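PDB 6HVG: alternansucrase from Leuconostoc mesenteroides, which belongs to glycosyl hydrolase family 70 and carries a calcium site together with repeats of the choline-binding type. Local coordinates for residues L578-D583 and N1249-L1254; Q590-N595 and D1114-G1119. All blocks are in the same frame, centred on the assembly; numbering follows the deposited sequence.

Contact 1: L578-D583 and N1249-L1254. With CA (calcium ion), chain C.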
loop_
_atom_site.group_PDB
_atom_site.type_symbol
_atom_site.label_atom_id
_atom_site.label_comp_id
_atom_site.label_asym_id
_atom_site.label_seq_id
_atom_site.Cartn_x
_atom_site.Cartn_y
_atom_site.Cartn_z
ATOM N N LEU A 578 0.083 7.585 -6.585
ATOM C CA LEU A 578 -0.394 6.670 -7.633
ATOM C C LEU A 578 -0.081 7.223 -8.987
ATOM O O LEU A 578 -0.047 8.442 -9.189
ATOM C CB LEU A 578 -1.913 6.447 -7.531
ATOM C CG LEU A 578 -2.416 5.565 -6.377
ATOM C CD1 LEU A 578 -3.864 5.860 -6.014
ATOM C CD2 LEU A 578 -2.306 4.092 -6.729
ATOM N N ALA A 579 0.116 6.310 -9.925
ATOM C CA ALA A 579 0.197 6.606 -11.351
ATOM C C ALA A 579 1.251 7.646 -11.677
ATOM O O ALA A 579 2.378 7.573 -11.152
ATOM C CB ALA A 579 -1.167 6.995 -11.915
ATOM N N ASN A 580 0.932 8.574 -12.582
ATOM C CA ASN A 580 1.865 9.609 -12.957
ATOM C C ASN A 580 1.670 10.786 -12.060
ATOM O O ASN A 580 0.634 11.417 -12.109
ATOM C CB ASN A 580 1.628 10.052 -14.384
ATOM C CG ASN A 580 1.956 8.976 -15.384
ATOM O OD1 ASN A 580 3.129 8.766 -15.734
ATOM N ND2 ASN A 580 0.948 8.300 -15.847
ATOM N N ASP A 581 2.661 11.095 -11.234
ATOM C CA ASP A 581 2.525 12.168 -10.255
ATOM C C ASP A 581 2.792 13.516 -10.942
ATOM O O ASP A 581 3.855 13.744 -11.480
ATOM C CB ASP A 581 3.469 11.926 -9.075
ATOM C CG ASP A 581 3.321 12.918 -8.004
ATOM O OD1 ASP A 581 2.388 12.806 -7.179
ATOM O OD2 ASP A 581 4.193 13.814 -7.944
ATOM N N ILE A 582 1.794 14.382 -10.923
ATOM C CA ILE A 582 1.861 15.708 -11.512
ATOM C C ILE A 582 2.722 16.662 -10.662
ATOM O O ILE A 582 2.615 16.690 -9.440
ATOM C CB ILE A 582 0.435 16.274 -11.692
ATOM C CG1 ILE A 582 -0.285 15.461 -12.774
ATOM C CG2 ILE A 582 0.469 17.761 -12.042
ATOM C CD1 ILE A 582 -1.781 15.682 -12.822
ATOM N N ASP A 583 3.580 17.429 -11.333
ATOM C CA ASP A 583 4.439 18.405 -10.670
ATOM C C ASP A 583 3.662 19.691 -10.377
ATOM O O ASP A 583 3.729 20.670 -11.139
ATOM C CB ASP A 583 5.654 18.697 -11.537
ATOM C CG ASP A 583 6.599 19.715 -10.925
ATOM O OD1 ASP A 583 6.503 19.993 -9.702
ATOM O OD2 ASP A 583 7.441 20.242 -11.698
ATOM N N ASN A 1249 6.419 14.676 -11.827
ATOM C CA ASN A 1249 7.442 14.316 -10.865
ATOM C C ASN A 1249 7.936 12.906 -11.079
ATOM O O ASN A 1249 9.104 12.608 -10.830
ATOM C CB ASN A 1249 6.898 14.423 -9.448
ATOM C CG ASN A 1249 6.649 15.858 -9.021
ATOM O OD1 ASN A 1249 7.287 16.784 -9.512
ATOM N ND2 ASN A 1249 5.699 16.047 -8.111
ATOM N N GLY A 1250 7.064 12.024 -11.534
ATOM C CA GLY A 1250 7.476 10.652 -11.749
ATOM C C GLY A 1250 6.337 9.724 -12.063
ATOM O O GLY A 1250 5.294 10.157 -12.564
ATOM N N THR A 1251 6.560 8.440 -11.805
ATOM C CA THR A 1251 5.616 7.395 -12.147
ATOM C C THR A 1251 5.802 6.216 -11.197
ATOM O O THR A 1251 6.838 6.063 -10.578
ATOM C CB THR A 1251 5.814 6.893 -13.597
ATOM O OG1 THR A 1251 4.956 5.771 -13.836
ATOM C CG2 THR A 1251 7.241 6.454 -13.838
ATOM N N ASN A 1252 4.773 5.389 -11.088
ATOM C CA ASN A 1252 4.938 4.080 -10.511
ATOM C C ASN A 1252 5.785 3.258 -11.486
ATOM O O ASN A 1252 5.740 3.483 -12.695
ATOM C CB ASN A 1252 3.584 3.405 -10.278
ATOM C CG ASN A 1252 2.795 3.236 -11.555
ATOM O OD1 ASN A 1252 2.548 4.206 -12.280
ATOM N ND2 ASN A 1252 2.394 2.011 -11.842
ATOM N N ILE A 1253 6.573 2.327 -10.963
ATOM C CA ILE A 1253 7.448 1.526 -11.792
ATOM C C ILE A 1253 6.654 0.781 -12.868
ATOM O O ILE A 1253 5.604 0.218 -12.584
ATOM C CB ILE A 1253 8.293 0.532 -10.970
ATOM C CG1 ILE A 1253 7.425 -0.429 -10.172
ATOM C CG2 ILE A 1253 9.254 1.270 -10.075
ATOM C CD1 ILE A 1253 8.210 -1.440 -9.368
ATOM N N LEU A 1254 7.168 0.794 -14.098
ATOM C CA LEU A 1254 6.451 0.250 -15.250
ATOM C C LEU A 1254 6.909 -1.127 -15.711
ATOM O O LEU A 1254 6.457 -1.598 -16.763
ATOM C CB LEU A 1254 6.533 1.230 -16.432
ATOM C CG LEU A 1254 5.962 2.630 -16.175
ATOM C CD1 LEU A 1254 5.880 3.422 -17.460
ATOM C CD2 LEU A 1254 4.583 2.569 -15.562
HETATM CA CA CA C . 2.188 14.103 -5.813
HETATM O O HOH W 1 4.400 6.646 -16.894
HETATM O O HOH W 2 1.209 15.581 -7.385
HETATM O O HOH W 3 5.979 18.794 -7.223
#
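Asp581 and Asn1249 share the strongest polar link between residues 578-583 and 1249-1254, the carboxylate of Asp581 being divided between Asn1249 and a calcium ion. With CG turned away from the backbone N (chi1 -176°), Asp581 binds the calcium ion through OD1, while OD2 takes a hydrogen bond from Asn1249 ND2 at 2.7 Å. The amide meets OD2 nearly along its C-O bond, the two flat groups turned 30° apart. Amide and metal together hold the carboxylate in its rotation, with Asn1249 as a second-shell residue behind a first-shell ligand. Glu575, Asn625 and Asp1159 complete the protein share of the calcium site, and a water held by Ile582 O also binds the metal.

The backbones pair as antiparallel strands. Asp581 faces Gly1250 in a hydrogen-bonded pair, its N reaching Gly1250 O at 3.1 Å and its O receiving Asn1249 N at 2.8 Å; Asn1252 N adds a bond to Ala579 O. In the antiparallel sheet strand 580-582 lies between 1160-1161 and 1248-1252, and 534-537 follows on the far side of 1248-1252.

On the face of Asn580 and Thr1251 the side chains lie alongside each other, and one water donates to both Asn580 OD1 and Thr1251 OG1. A second water joins Asn1249 ND2 to Asp583 OD1, which also bonds Ser585. Farther out, Asn1252 OD1 comes to 3.5 Å from Ala579 CA.

Contact 2: Q590-N595 and D1114-G1119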
loop_
_atom_site.group_PDB
_atom_site.type_symbol
_atom_site.label_atom_id
_atom_site.label_comp_id
_atom_site.label_asym_id
_atom_site.label_seq_id
_atom_site.Cartn_x
_atom_site.Cartn_y
_atom_site.Cartn_z
ATOM N N GLN A 590 0.539 24.885 -11.948
ATOM C CA GLN A 590 -0.354 25.525 -10.996
ATOM C C GLN A 590 -1.444 26.333 -11.695
ATOM O O GLN A 590 -2.612 26.273 -11.302
ATOM C CB GLN A 590 0.428 26.415 -10.031
ATOM C CG GLN A 590 1.292 25.631 -9.059
ATOM C CD GLN A 590 2.045 26.515 -8.081
ATOM O OE1 GLN A 590 2.048 27.738 -8.211
ATOM N NE2 GLN A 590 2.709 25.891 -7.095
ATOM N N ALA A 591 -1.070 27.069 -12.733
ATOM C CA ALA A 591 -2.038 27.828 -13.542
ATOM C C ALA A 591 -3.050 26.882 -14.183
ATOM O O ALA A 591 -4.244 27.188 -14.230
ATOM C CB ALA A 591 -1.333 28.643 -14.635
ATOM N N GLU A 592 -2.572 25.746 -14.688
ATOM C CA GLU A 592 -3.449 24.779 -15.345
ATOM C C GLU A 592 -4.452 24.170 -14.346
ATOM O O GLU A 592 -5.600 23.919 -14.683
ATOM C CB GLU A 592 -2.616 23.698 -16.020
ATOM C CG GLU A 592 -3.422 22.543 -16.576
ATOM C CD GLU A 592 -4.616 22.985 -17.392
ATOM O OE1 GLU A 592 -4.562 24.063 -18.011
ATOM O OE2 GLU A 592 -5.583 22.208 -17.440
ATOM N N GLN A 593 -4.014 23.967 -13.109
ATOM C CA GLN A 593 -4.899 23.452 -12.075
ATOM C C GLN A 593 -6.006 24.474 -11.768
ATOM O O GLN A 593 -7.124 24.099 -11.455
ATOM C CB GLN A 593 -4.138 23.123 -10.797
ATOM C CG GLN A 593 -3.047 22.094 -10.904
ATOM C CD GLN A 593 -3.545 20.699 -11.114
ATOM O OE1 GLN A 593 -4.721 20.431 -11.350
ATOM N NE2 GLN A 593 -2.632 19.792 -11.008
ATOM N N LEU A 594 -5.673 25.760 -11.832
ATOM C CA LEU A 594 -6.675 26.810 -11.665
ATOM C C LEU A 594 -7.653 26.834 -12.831
ATOM O O LEU A 594 -8.839 27.074 -12.640
ATOM C CB LEU A 594 -5.988 28.179 -11.540
ATOM C CG LEU A 594 -6.897 29.401 -11.381
ATOM C CD1 LEU A 594 -7.721 29.263 -10.102
ATOM C CD2 LEU A 594 -6.053 30.668 -11.394
ATOM N N ASN A 595 -7.141 26.630 -14.049
ATOM C CA ASN A 595 -7.993 26.550 -15.243
ATOM C C ASN A 595 -9.017 25.436 -15.077
ATOM O O ASN A 595 -10.207 25.643 -15.313
ATOM C CB ASN A 595 -7.155 26.301 -16.504
ATOM C CG ASN A 595 -7.886 26.666 -17.795
ATOM O OD1 ASN A 595 -8.073 27.849 -18.095
ATOM N ND2 ASN A 595 -8.302 25.660 -18.561
ATOM N N ASP A 1114 -8.340 11.771 -19.082
ATOM C CA ASP A 1114 -8.713 13.117 -19.514
ATOM C C ASP A 1114 -9.419 13.848 -18.379
ATOM O O ASP A 1114 -10.503 13.453 -17.941
ATOM C CB ASP A 1114 -9.637 13.010 -20.719
ATOM C CG ASP A 1114 -9.813 14.321 -21.462
ATOM O OD1 ASP A 1114 -9.500 15.395 -20.903
ATOM O OD2 ASP A 1114 -10.230 14.273 -22.627
ATOM N N ARG A 1115 -8.802 14.912 -17.882
ATOM C CA ARG A 1115 -9.354 15.609 -16.710
ATOM C C ARG A 1115 -10.638 16.376 -17.034
ATOM O O ARG A 1115 -11.426 16.665 -16.130
ATOM C CB ARG A 1115 -8.346 16.579 -16.133
ATOM C CG ARG A 1115 -6.986 15.967 -15.898
ATOM C CD ARG A 1115 -6.134 16.779 -14.959
ATOM N NE ARG A 1115 -5.988 18.126 -15.438
ATOM C CZ ARG A 1115 -5.491 19.105 -14.705
ATOM N NH1 ARG A 1115 -5.069 18.876 -13.467
ATOM N NH2 ARG A 1115 -5.409 20.319 -15.226
ATOM N N TYR A 1116 -10.844 16.726 -18.303
ATOM C CA TYR A 1116 -11.961 17.555 -18.687
ATOM C C TYR A 1116 -13.134 16.784 -19.300
ATOM O O TYR A 1116 -14.189 17.379 -19.547
ATOM C CB TYR A 1116 -11.496 18.611 -19.667
ATOM C CG TYR A 1116 -10.599 19.655 -19.065
ATOM C CD1 TYR A 1116 -9.245 19.428 -18.928
ATOM C CD2 TYR A 1116 -11.102 20.893 -18.684
ATOM C CE1 TYR A 1116 -8.408 20.388 -18.394
ATOM C CE2 TYR A 1116 -10.278 21.867 -18.156
ATOM C CZ TYR A 1116 -8.927 21.605 -18.013
ATOM O OH TYR A 1116 -8.114 22.570 -17.473
ATOM N N ASP A 1117 -12.961 15.488 -19.565
ATOM C CA ASP A 1117 -14.043 14.649 -20.088
ATOM C C ASP A 1117 -14.866 14.115 -18.924
ATOM O O ASP A 1117 -14.452 13.185 -18.223
ATOM C CB ASP A 1117 -13.465 13.492 -20.891
ATOM C CG ASP A 1117 -14.511 12.696 -21.633
ATOM O OD1 ASP A 1117 -15.696 12.834 -21.331
ATOM O OD2 ASP A 1117 -14.149 11.894 -22.517
ATOM N N LEU A 1118 -16.052 14.696 -18.727
ATOM C CA LEU A 1118 -16.964 14.288 -17.651
ATOM C C LEU A 1118 -18.183 13.478 -18.166
ATOM O O LEU A 1118 -19.206 13.364 -17.485
ATOM C CB LEU A 1118 -17.419 15.525 -16.885
ATOM C CG LEU A 1118 -16.368 16.087 -15.894
ATOM C CD1 LEU A 1118 -15.316 16.938 -16.584
ATOM C CD2 LEU A 1118 -17.023 16.888 -14.778
ATOM N N GLY A 1119 -18.041 12.887 -19.349
ATOM C CA GLY A 1119 -19.063 12.015 -19.905
ATOM C C GLY A 1119 -19.579 12.434 -21.277
ATOM O O GLY A 1119 -20.687 12.064 -21.651
#
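Arg1115 reaches from its loop toward helix 587-601, where Glu592 and Gln593 receive it. Its CB points at the helix, and the chain runs on through CG and CD, bending at chi3 (-56°) to bring the guanidinium up to the two acceptors. CZ comes to 3.7 Å from Gln593 OE1, and the terminal nitrogens divide the work. NH1 donates to Gln593 OE1 at 2.6 Å, arriving from above the amide plane. NH2 forms a salt bridge with Glu592 OE2 at 2.9 Å, the oxygen lying in the guanidinium plane at its edge and being met on its anti side.

That same oxygen accepts Tyr1116 OH on the syn side, at 2.6 Å, and a further bond from Gln1204, so a buried carboxylate oxygen is gripped by three donors. Asn595 ND2 adds a nearly straight bond (170°) to Tyr1116 OH at 3.3 Å, while its OD1 is held by Phe1211 N. Trp596 makes a cation-pi contact with Arg1115.

Asp1114 OD1 accepts from the backbone N of Tyr1116, an Asx turn. The arrangement is a buried Arg-Glu salt bridge, extended by tyrosine and amide side chains, that joins helix 587-601 to the loop between helices 1102-1105 and 1135-1147.

How the contacts relate
Contacts 1 and 2 lie with their centres about 18 Å apart, both within the glycosyl hydrolase family 70 range. Strand 580-582 leads almost directly into helix 587-601, so one short piece of chain supplies the first segment of each contact, and Ile582 packs on Gln593 where the two meet. Along the sequence the order is 578-583, 590-595, 1114-1119, 1249-1254, which nests contact 2 inside the long loop closed by contact 1. The pair illustrates how a strand and the helix after it can be tied separately to distant parts of the chain: residues more than 500 positions away gather around this one strand-helix unit, next to the calcium site.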